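Local structure of phosphoethanolamine N-methyltransferase 1 (Haemonchus contortus, 4KRG) at residues H6-A9 and E10-R13; S135-E138 and V139-L143; E263-T266 and W267-K270; S338-K341 and A342-K346; V442-I445 and K446-L450. The protein catalyses methyl transfer from S-adenosylmethionine to the amino group of phosphoethanolamine, probably as an early step of phosphocholine synthesis in this parasitic nematode. All coordinates share one frame; numbering follows the deposited sequence.

Overall arrangement
All five contacts are local, each within a single run of chain, and they follow one another in series. Contacts 1 and 2 lie near the S-adenosylhomocysteine site: Arg13 of contact 1 has its side chain about 3 Å from the cofactor product and joins Glu138 of contact 2, whose side chain is about 7 Å from it, by a salt bridge, Arg13 NH2 to Glu138 OE1, 3.1 Å. Contacts 3 and 4 lie on adjoining helices, centres about 15 Å apart and nearest atoms about 5 Å apart. Contact 5 touches contact 3 through Lys270 O and Leu450 CD2 at 3.8 Å, whereas its centre is about 47 Å from that of contact 1.

Contact 1 of 5, residues H6-A9 and E10-R13; sequences HMTA and EVRR
Thr8 and Val11 meet at the start of helix 9-21, where Thr8 is the N-cap. Its OG1, held between its own backbone N and carbonyl carbon (chi1 56°), turns back over the first turn and accepts a weak capping bond from Val11 N at 3.3 Å. The two side chains cross at about a right angle, and the same oxygen touches Val11 CG2 at 3.2 Å. The carbonyl of Thr8 serves the next turn, receiving Arg12 N at 2.9 Å.

Arg12 turns back over the chain before the helix. Its side chain is extended from CG to NE and sets the guanidinium over Met7, a selenomethionine, with Met7 CA 3.7 Å above the guanidinium plane and displaced toward its rim; Met7 CB lies 3.8 Å from Arg12 NH2. Although Arg12 NH1 comes close to Met7 O, the angle is too poor for a hydrogen bond. The polar link here runs through water 1, which donates to His6 O and accepts weakly from Arg12 NE. Met7 is poorly ordered, so this packing is less certain.

Arg13 takes a different course. With CG opposite the backbone N (chi1 -179°) and bends at chi2 and chi3, it leads away to Asp111 and Glu138, both salt-bridge partners, and lines the S-adenosylhomocysteine pocket. Its backbone stays in the helix: Arg13 N donates to Ala9 O at 2.7 Å, and Arg13 CB lies 3.1 Å from that same oxygen.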
# COMPACT_ATOMS: atom_id res chain seq x y z
N HIS A 6 -10.60 33.10 6.14
CA HIS A 6 -9.43 32.36 6.60
C HIS A 6 -9.63 30.85 6.51
O HIS A 6 -8.67 30.09 6.63
CB HIS A 6 -9.08 32.77 8.04
CG HIS A 6 -10.13 32.38 9.05
ND1 HIS A 6 -11.41 32.89 9.03
CD2 HIS A 6 -10.07 31.53 10.11
CE1 HIS A 6 -12.10 32.37 10.04
NE2 HIS A 6 -11.32 31.55 10.70
N MSE A 7 -10.87 30.40 6.29
CA MSE A 7 -11.19 28.97 6.44
C MSE A 7 -12.18 28.32 5.45
O MSE A 7 -12.44 27.12 5.56
CB MSE A 7 -11.68 28.69 7.87
CG MSE A 7 -13.01 29.37 8.20
SE MSE A 7 -13.81 28.76 9.88
CE MSE A 7 -14.71 27.15 9.25
N THR A 8 -12.74 29.08 4.51
CA THR A 8 -13.69 28.47 3.57
C THR A 8 -13.02 27.46 2.65
O THR A 8 -11.81 27.50 2.43
CB THR A 8 -14.42 29.51 2.70
OG1 THR A 8 -13.46 30.30 1.99
CG2 THR A 8 -15.32 30.39 3.55
N ALA A 9 -13.82 26.56 2.09
CA ALA A 9 -13.32 25.56 1.17
C ALA A 9 -12.66 26.19 -0.06
O ALA A 9 -11.75 25.61 -0.65
CB ALA A 9 -14.42 24.63 0.74
N GLU A 10 -13.12 27.38 -0.44
CA GLU A 10 -12.58 28.08 -1.60
C GLU A 10 -11.22 28.70 -1.29
O GLU A 10 -10.32 28.67 -2.13
CB GLU A 10 -13.53 29.18 -2.06
CG GLU A 10 -14.96 28.73 -2.17
CD GLU A 10 -15.82 29.76 -2.85
OE1 GLU A 10 -16.79 30.23 -2.22
OE2 GLU A 10 -15.53 30.09 -4.02
N VAL A 11 -11.09 29.27 -0.10
CA VAL A 11 -9.81 29.80 0.34
C VAL A 11 -8.79 28.67 0.46
O VAL A 11 -7.65 28.82 0.02
CB VAL A 11 -9.94 30.54 1.69
CG1 VAL A 11 -8.57 30.82 2.30
CG2 VAL A 11 -10.73 31.83 1.50
N ARG A 12 -9.22 27.55 1.03
CA ARG A 12 -8.34 26.38 1.13
C ARG A 12 -8.07 25.79 -0.24
O ARG A 12 -6.98 25.30 -0.50
CB ARG A 12 -8.93 25.32 2.07
CG ARG A 12 -9.14 25.81 3.48
CD ARG A 12 -9.02 24.71 4.51
NE ARG A 12 -8.63 25.27 5.81
CZ ARG A 12 -9.45 25.45 6.83
NH1 ARG A 12 -10.72 25.10 6.73
NH2 ARG A 12 -9.00 25.98 7.97
N ARG A 13 -9.07 25.82 -1.11
CA ARG A 13 -8.88 25.38 -2.49
C ARG A 13 -7.81 26.25 -3.14
O ARG A 13 -6.89 25.74 -3.78
CB ARG A 13 -10.19 25.47 -3.27
CG ARG A 13 -10.08 25.01 -4.72
CD ARG A 13 -10.49 23.54 -4.91
NE ARG A 13 -9.78 22.64 -4.01
CZ ARG A 13 -8.55 22.18 -4.21
NH1 ARG A 13 -7.87 22.53 -5.29
NH2 ARG A 13 -8.00 21.37 -3.31
O HOH W 1 -7.30 27.66 6.46

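Contact 2 of 5, residues S135-E138 and V139-L143; sequences SDRE and VIEFL
Val139 N donates to Ser135 O at 2.9 Å, and the i to i+4 series continues through a weak bond from Ile140 N to Asp136 O, then from Glu141 N to Arg137 O and, at 2.6 Å, from Phe142 N to Glu138 O. The side chains of Arg137 and Glu141 form a salt bridge. Glu141 OE1 comes to the edge of the guanidinium, close to its plane, and lies 3.6 Å from Arg137 NE; the carboxylate plane stands at 90° to the guanidinium. Arg137 is extended from CG to NE, and the guanidinium has a second acid partner, Asp250, which meets NH2.

The first turn carries a capping box. Ser135 OG, the N-cap oxygen, accepts from Glu138 N at 3.3 Å, and Ser135 N returns a nearly straight bond (172°) to Glu138 OE1 at 2.9 Å, approaching from 39° above the carboxylate plane. OE1 is also gripped by Arg13 of the cofactor pocket, tying the start of this helix of the Rossmann-like methyltransferase domain to helix 9-21. Asp136 binds Arg187 and Ser257. Ile140, its CD1 3.4 Å from Asp136 O, packs on Leu252 and Leu253 of helix 249-271, while Phe142 rests on Ile156 of strand 154-161.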
# COMPACT_ATOMS: atom_id res chain seq x y z
N SER A 135 -8.70 18.39 0.41
CA SER A 135 -9.17 18.24 1.78
C SER A 135 -9.79 16.86 1.93
O SER A 135 -10.06 16.20 0.93
CB SER A 135 -10.20 19.30 2.13
OG SER A 135 -11.37 19.12 1.35
N ASP A 136 -10.01 16.44 3.17
CA ASP A 136 -10.64 15.15 3.43
C ASP A 136 -11.98 15.00 2.72
O ASP A 136 -12.28 13.94 2.16
CB ASP A 136 -10.82 14.92 4.93
CG ASP A 136 -9.55 14.46 5.61
OD1 ASP A 136 -8.47 14.59 5.01
OD2 ASP A 136 -9.64 13.99 6.76
N ARG A 137 -12.79 16.05 2.73
CA ARG A 137 -14.10 15.96 2.08
C ARG A 137 -13.95 15.85 0.57
O ARG A 137 -14.67 15.08 -0.07
CB ARG A 137 -14.99 17.15 2.43
CG ARG A 137 -16.45 16.89 2.09
CD ARG A 137 -17.38 18.03 2.50
NE ARG A 137 -18.78 17.67 2.31
CZ ARG A 137 -19.60 17.29 3.29
NH1 ARG A 137 -19.16 17.24 4.54
NH2 ARG A 137 -20.86 16.98 3.02
N GLU A 138 -13.00 16.59 0.01
CA GLU A 138 -12.73 16.55 -1.43
C GLU A 138 -12.19 15.20 -1.90
O GLU A 138 -12.53 14.75 -3.00
CB GLU A 138 -11.76 17.67 -1.81
CG GLU A 138 -12.36 19.06 -1.70
CD GLU A 138 -11.32 20.17 -1.72
OE1 GLU A 138 -10.11 19.87 -1.61
OE2 GLU A 138 -11.72 21.34 -1.84
N VAL A 139 -11.36 14.56 -1.09
CA VAL A 139 -10.85 13.23 -1.40
C VAL A 139 -12.01 12.26 -1.57
O VAL A 139 -12.08 11.51 -2.54
CB VAL A 139 -9.89 12.70 -0.30
CG1 VAL A 139 -9.60 11.22 -0.50
CG2 VAL A 139 -8.59 13.48 -0.31
N ILE A 140 -12.95 12.30 -0.62
CA ILE A 140 -14.11 11.43 -0.67
C ILE A 140 -14.97 11.76 -1.89
O ILE A 140 -15.39 10.86 -2.62
CB ILE A 140 -14.95 11.56 0.62
CG1 ILE A 140 -14.12 11.09 1.82
CG2 ILE A 140 -16.22 10.74 0.52
CD1 ILE A 140 -14.60 11.61 3.16
N GLU A 141 -15.18 13.05 -2.13
CA GLU A 141 -15.96 13.50 -3.27
C GLU A 141 -15.27 13.14 -4.58
O GLU A 141 -15.92 12.75 -5.55
CB GLU A 141 -16.23 15.00 -3.17
CG GLU A 141 -17.16 15.36 -2.02
CD GLU A 141 -17.44 16.84 -1.90
OE1 GLU A 141 -18.43 17.22 -1.24
OE2 GLU A 141 -16.67 17.65 -2.47
N PHE A 142 -13.94 13.24 -4.62
CA PHE A 142 -13.19 12.82 -5.79
C PHE A 142 -13.39 11.34 -6.07
O PHE A 142 -13.57 10.93 -7.21
CB PHE A 142 -11.70 13.12 -5.65
CG PHE A 142 -10.86 12.51 -6.74
CD1 PHE A 142 -10.78 13.11 -7.99
CD2 PHE A 142 -10.18 11.32 -6.53
CE1 PHE A 142 -10.02 12.54 -9.00
CE2 PHE A 142 -9.42 10.75 -7.53
CZ PHE A 142 -9.34 11.36 -8.77
N LEU A 143 -13.35 10.53 -5.01
CA LEU A 143 -13.42 9.08 -5.18
C LEU A 143 -14.81 8.59 -5.57
O LEU A 143 -14.94 7.60 -6.28
CB LEU A 143 -12.94 8.36 -3.92
CG LEU A 143 -11.44 8.51 -3.64
CD1 LEU A 143 -11.10 8.00 -2.26
CD2 LEU A 143 -10.62 7.79 -4.70

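Contact 3 of 5, residues E263-T266 and W267-K270; sequences EQKT and WDEK
Asp268 N donates to Gln264 O at 3.0 Å in helix 249-271, one of a set of i to i+4 bonds; that from Trp267 N to Glu263 O is weak, and Glu269 N to Lys265 O and Lys270 N to Thr266 O follow the same pattern.

The Asp268 carboxylate meets two side chains of the preceding turn. Gln264 crosses it at about a right angle; the bend at chi2 brings the amide to the carboxylate, and the two planes are nearly parallel (8° apart). Gln264 NE2 reaches Asp268 OD1 at 2.9 Å, though the N-H is poorly directed (124°) and the bond weak; the same nitrogen also bonds to Tyr333 O. The other oxygen receives the salt bridge: Lys265, curled by bends at chi2 and chi3, places NZ 2.7 Å from Asp268 OD2 on its anti side, 16° out of the carboxylate plane. Arg336 also forms a salt bridge to OD2, so two cations probably favour the ionised acid.

One face of the Trp267 indole carries Thr266 OG1 and Lys270 NZ, both toward the rim, with NZ 3.6 Å above the plane, while Trp267 CD1 touches Glu263 O at 3.2 Å. Water 2 donates to Thr266 O at 2.7 Å and weakly to Glu269 OE1.

Helix 332-345 adjoins this turn. Gln264 and Asp268 pack on Thr337, Trp267 touches Leu334, and the rings of Trp267 and Tyr333 meet with their planes moderately inclined. Gln264 OE1 also bonds to Ser190, so Gln264 touches both helix 332-345 and helix 189-198.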
# COMPACT_ATOMS: atom_id res chain seq x y z
N GLU A 263 -7.86 5.73 15.79
CA GLU A 263 -7.56 4.31 15.95
C GLU A 263 -6.14 4.01 15.51
O GLU A 263 -5.46 3.20 16.13
CB GLU A 263 -8.56 3.44 15.19
CG GLU A 263 -9.98 3.50 15.76
CD GLU A 263 -11.02 2.81 14.89
OE1 GLU A 263 -10.70 2.40 13.75
OE2 GLU A 263 -12.17 2.68 15.35
N GLN A 264 -5.68 4.66 14.45
CA GLN A 264 -4.29 4.51 14.02
C GLN A 264 -3.34 4.95 15.12
O GLN A 264 -2.37 4.26 15.43
CB GLN A 264 -3.99 5.30 12.75
CG GLN A 264 -2.54 5.18 12.31
CD GLN A 264 -2.16 3.77 11.90
OE1 GLN A 264 -2.47 3.32 10.80
NE2 GLN A 264 -1.49 3.05 12.80
N LYS A 265 -3.61 6.11 15.72
CA LYS A 265 -2.73 6.63 16.76
C LYS A 265 -2.57 5.69 17.95
O LYS A 265 -1.49 5.60 18.52
CB LYS A 265 -3.17 8.03 17.23
CG LYS A 265 -2.78 9.18 16.30
CD LYS A 265 -1.41 8.98 15.63
CE LYS A 265 -0.24 9.04 16.61
NZ LYS A 265 1.03 8.66 15.93
N THR A 266 -3.63 4.98 18.33
CA THR A 266 -3.51 4.02 19.43
C THR A 266 -2.60 2.85 19.05
O THR A 266 -1.89 2.31 19.90
CB THR A 266 -4.87 3.49 19.93
OG1 THR A 266 -5.37 2.51 19.01
CG2 THR A 266 -5.87 4.61 20.09
N TRP A 267 -2.62 2.46 17.78
CA TRP A 267 -1.76 1.38 17.32
C TRP A 267 -0.29 1.82 17.27
O TRP A 267 0.60 1.05 17.64
CB TRP A 267 -2.25 0.81 15.99
CG TRP A 267 -3.45 -0.07 16.18
CD1 TRP A 267 -4.71 0.12 15.68
CD2 TRP A 267 -3.52 -1.27 16.97
NE1 TRP A 267 -5.54 -0.89 16.10
CE2 TRP A 267 -4.83 -1.75 16.89
CE3 TRP A 267 -2.58 -1.97 17.74
CZ2 TRP A 267 -5.24 -2.91 17.55
CZ3 TRP A 267 -2.98 -3.12 18.39
CH2 TRP A 267 -4.30 -3.58 18.29
N ASP A 268 -0.05 3.05 16.83
CA ASP A 268 1.30 3.61 16.89
C ASP A 268 1.85 3.55 18.31
O ASP A 268 3.01 3.21 18.52
CB ASP A 268 1.31 5.06 16.40
CG ASP A 268 0.78 5.21 15.00
OD1 ASP A 268 0.77 4.22 14.25
OD2 ASP A 268 0.38 6.34 14.66
N GLU A 269 1.01 3.86 19.29
CA GLU A 269 1.42 3.86 20.69
C GLU A 269 1.76 2.48 21.20
O GLU A 269 2.61 2.32 22.07
CB GLU A 269 0.32 4.44 21.57
CG GLU A 269 0.04 5.91 21.36
CD GLU A 269 -1.09 6.42 22.25
OE1 GLU A 269 -1.98 5.61 22.59
OE2 GLU A 269 -1.07 7.62 22.60
N LYS A 270 1.08 1.47 20.66
CA LYS A 270 1.35 0.10 21.09
C LYS A 270 2.60 -0.47 20.42
O LYS A 270 3.35 -1.21 21.04
CB LYS A 270 0.15 -0.80 20.80
CG LYS A 270 -1.10 -0.41 21.55
CD LYS A 270 -2.22 -1.41 21.29
CE LYS A 270 -3.55 -0.91 21.84
NZ LYS A 270 -4.70 -1.70 21.33
O HOH W 2 -2.79 2.21 22.49

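Contact 4 of 5, residues S338-K341 and A342-K346; sequences SLTK and ANNQK
Lys341 and Gln345, one turn apart near the end of helix 332-345, meet through their aliphatic parts: the side chains cross at a slant, with Lys341 CG 3.9 Å from Gln345 CG. The latter carbon also packs on Lys341 O at 3.2 Å, next to the backbone bond from Gln345 N to that oxygen. Thr340 and Asn344 instead run side by side, pointing the same way, with Thr340 CG2 3.9 Å from Asn344 ND2. The amide nitrogen is near Thr340 O as well, but the angle excludes a hydrogen bond. Asn344 N divides its hydrogen between Thr340 O at 3.3 Å and, weakly (121°), Lys341 O at 3.1 Å.

Further out, Lys341 is fully extended and bonds weakly through NZ to Asn313, while Lys341 and Gln345 both touch His315 of helix 314-321. Arg230 holds Thr340 OG1, and Trp229 N donates to Asn343 OD1. Ala342 packs on Phe352 of strand 350-354, the strand that follows this crossover helix in a beta-alpha-beta unit.

Lys346 leaves the helix with positive phi (55°), but its side chain folds back: chi4 turns to 58°, and NZ donates to Asn343 O at 2.9 Å, in the carbonyl plane. An ammonium group on a last-turn carbonyl would be expected to offset the partial negative charge of the helix end.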
# COMPACT_ATOMS: atom_id res chain seq x y z
N SER A 338 4.34 -1.03 10.37
CA SER A 338 5.49 -1.67 9.74
C SER A 338 6.22 -0.69 8.83
O SER A 338 7.45 -0.72 8.74
CB SER A 338 5.09 -2.92 8.97
OG SER A 338 4.77 -3.98 9.85
N LEU A 339 5.47 0.18 8.15
CA LEU A 339 6.10 1.23 7.35
C LEU A 339 6.86 2.22 8.23
O LEU A 339 7.94 2.69 7.88
CB LEU A 339 5.07 1.97 6.48
CG LEU A 339 4.46 1.20 5.30
CD1 LEU A 339 3.67 2.12 4.38
CD2 LEU A 339 5.55 0.49 4.53
N THR A 340 6.29 2.53 9.39
CA THR A 340 6.97 3.42 10.34
C THR A 340 8.31 2.82 10.76
O THR A 340 9.34 3.48 10.72
CB THR A 340 6.08 3.70 11.54
OG1 THR A 340 4.89 4.36 11.09
CG2 THR A 340 6.79 4.59 12.54
N LYS A 341 8.29 1.54 11.14
CA LYS A 341 9.52 0.85 11.48
C LYS A 341 10.52 0.85 10.32
O LYS A 341 11.70 1.13 10.51
CB LYS A 341 9.23 -0.59 11.94
CG LYS A 341 10.50 -1.31 12.39
CD LYS A 341 10.27 -2.76 12.81
CE LYS A 341 11.62 -3.36 13.20
NZ LYS A 341 11.57 -4.75 13.75
N ALA A 342 10.03 0.56 9.11
CA ALA A 342 10.89 0.50 7.94
C ALA A 342 11.63 1.81 7.69
O ALA A 342 12.81 1.81 7.35
CB ALA A 342 10.10 0.07 6.69
N ASN A 343 10.95 2.93 7.87
CA ASN A 343 11.57 4.23 7.64
C ASN A 343 12.63 4.58 8.68
O ASN A 343 13.61 5.26 8.38
CB ASN A 343 10.53 5.34 7.60
CG ASN A 343 10.16 5.73 6.20
OD1 ASN A 343 10.17 4.90 5.29
ND2 ASN A 343 9.84 7.00 6.01
N ASN A 344 12.43 4.12 9.90
CA ASN A 344 13.40 4.38 10.95
C ASN A 344 14.62 3.47 10.85
O ASN A 344 15.74 3.92 11.08
CB ASN A 344 12.74 4.31 12.32
CG ASN A 344 11.77 5.47 12.56
OD1 ASN A 344 12.05 6.62 12.17
ND2 ASN A 344 10.63 5.18 13.17
N GLN A 345 14.42 2.22 10.47
CA GLN A 345 15.54 1.29 10.33
C GLN A 345 16.38 1.56 9.09
O GLN A 345 17.60 1.46 9.13
CB GLN A 345 15.05 -0.16 10.35
CG GLN A 345 14.26 -0.51 11.60
CD GLN A 345 15.08 -0.39 12.87
OE1 GLN A 345 16.26 -0.75 12.90
NE2 GLN A 345 14.46 0.11 13.93
N LYS A 346 15.73 1.90 7.98
CA LYS A 346 16.43 2.15 6.73
C LYS A 346 17.30 0.98 6.29
O LYS A 346 18.47 1.16 5.96
CB LYS A 346 17.25 3.44 6.81
CG LYS A 346 16.41 4.64 7.18
CD LYS A 346 17.14 5.96 6.98
CE LYS A 346 16.28 7.13 7.45
NZ LYS A 346 15.90 6.99 8.88

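Contact 5 of 5, residues V442-I445 and K446-L450; sequences VSFI and KDHNL
The rings of Phe444 and His448 meet obliquely, centroids 4.5 Å apart and planes at 45°. His448 ND1 lies over one face of Phe444, and Phe444 CZ over one face of the imidazole; Phe444 CD1 and CE1 both lie 3.5 Å from His448 CE1. At the rim of the imidazole, Phe444 C lies in its plane. Leu450 CD1 comes to Phe444 CE2 at 3.8 Å from an oblique direction.

Phe444 O fixes how the imidazole is turned. It accepts from His448 ND1 at 2.8 Å (162°), only 4° out of the ring plane, and also from His448 N at 3.2 Å. The chain then leaves helix 434-448 through a Schellman motif: Asn449 has positive phi, Asn449 N bonds weakly to Lys446 O, and Leu450 N reaches back to Ile445 O at 3.0 Å. This return brings Leu450 CB to 4.2 Å from Ile445 CG2, an apolar contact across the motif.

Asp447 binds Lys275 and Tyr276, linking the turn to the chain after helix 249-271. Since His448 ND1 donates to Phe444 O while NE2 is paired with Lys275 N, itself a donor, the imidazole is probably neutral with its proton on ND1.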
# COMPACT_ATOMS: atom_id res chain seq x y z
N VAL A 442 5.37 -13.47 27.54
CA VAL A 442 5.31 -12.70 28.79
C VAL A 442 6.54 -11.80 28.95
O VAL A 442 6.42 -10.64 29.35
CB VAL A 442 5.05 -13.58 30.04
CG1 VAL A 442 6.32 -14.30 30.49
CG2 VAL A 442 4.50 -12.74 31.16
N SER A 443 7.71 -12.31 28.59
CA SER A 443 8.95 -11.54 28.68
C SER A 443 8.85 -10.30 27.81
O SER A 443 9.32 -9.23 28.19
CB SER A 443 10.15 -12.37 28.23
OG SER A 443 10.39 -13.46 29.12
N PHE A 444 8.25 -10.47 26.64
CA PHE A 444 8.11 -9.39 25.67
C PHE A 444 7.15 -8.30 26.15
O PHE A 444 7.40 -7.11 25.97
CB PHE A 444 7.65 -9.98 24.34
CG PHE A 444 7.08 -8.98 23.38
CD1 PHE A 444 7.90 -8.28 22.52
CD2 PHE A 444 5.70 -8.75 23.32
CE1 PHE A 444 7.37 -7.36 21.62
CE2 PHE A 444 5.17 -7.83 22.44
CZ PHE A 444 6.00 -7.13 21.58
N ILE A 445 6.04 -8.71 26.75
CA ILE A 445 5.03 -7.77 27.22
C ILE A 445 5.53 -6.93 28.40
O ILE A 445 5.34 -5.71 28.45
CB ILE A 445 3.74 -8.52 27.59
CG1 ILE A 445 2.91 -8.78 26.33
CG2 ILE A 445 2.92 -7.76 28.61
CD1 ILE A 445 1.79 -9.77 26.54
N LYS A 446 6.19 -7.59 29.35
CA LYS A 446 6.71 -6.90 30.53
C LYS A 446 7.80 -5.91 30.12
O LYS A 446 7.89 -4.81 30.65
CB LYS A 446 7.28 -7.90 31.52
CG LYS A 446 6.29 -8.94 32.02
CD LYS A 446 5.23 -8.32 32.90
CE LYS A 446 4.43 -9.40 33.64
NZ LYS A 446 3.44 -8.82 34.58
N ASP A 447 8.63 -6.34 29.17
CA ASP A 447 9.77 -5.57 28.69
C ASP A 447 9.34 -4.29 28.01
O ASP A 447 10.03 -3.27 28.08
CB ASP A 447 10.58 -6.41 27.71
CG ASP A 447 11.90 -5.78 27.34
OD1 ASP A 447 12.34 -4.83 28.02
OD2 ASP A 447 12.52 -6.26 26.37
N HIS A 448 8.20 -4.35 27.33
CA HIS A 448 7.66 -3.19 26.62
C HIS A 448 6.58 -2.47 27.42
O HIS A 448 6.01 -1.48 26.95
CB HIS A 448 7.13 -3.61 25.24
CG HIS A 448 8.21 -4.03 24.29
ND1 HIS A 448 8.71 -5.32 24.25
CD2 HIS A 448 8.89 -3.34 23.35
CE1 HIS A 448 9.64 -5.40 23.34
NE2 HIS A 448 9.78 -4.21 22.76
N ASN A 449 6.31 -2.97 28.63
CA ASN A 449 5.31 -2.38 29.51
C ASN A 449 3.94 -2.29 28.85
O ASN A 449 3.21 -1.31 29.00
CB ASN A 449 5.75 -0.99 30.00
CG ASN A 449 4.95 -0.51 31.19
OD1 ASN A 449 4.60 -1.29 32.08
ND2 ASN A 449 4.63 0.77 31.21
N LEU A 450 3.59 -3.32 28.09
CA LEU A 450 2.27 -3.40 27.50
C LEU A 450 1.32 -3.97 28.55
O LEU A 450 1.52 -5.08 29.02
CB LEU A 450 2.31 -4.31 26.26
CG LEU A 450 3.12 -3.76 25.08
CD1 LEU A 450 3.50 -4.88 24.11
CD2 LEU A 450 2.30 -2.72 24.36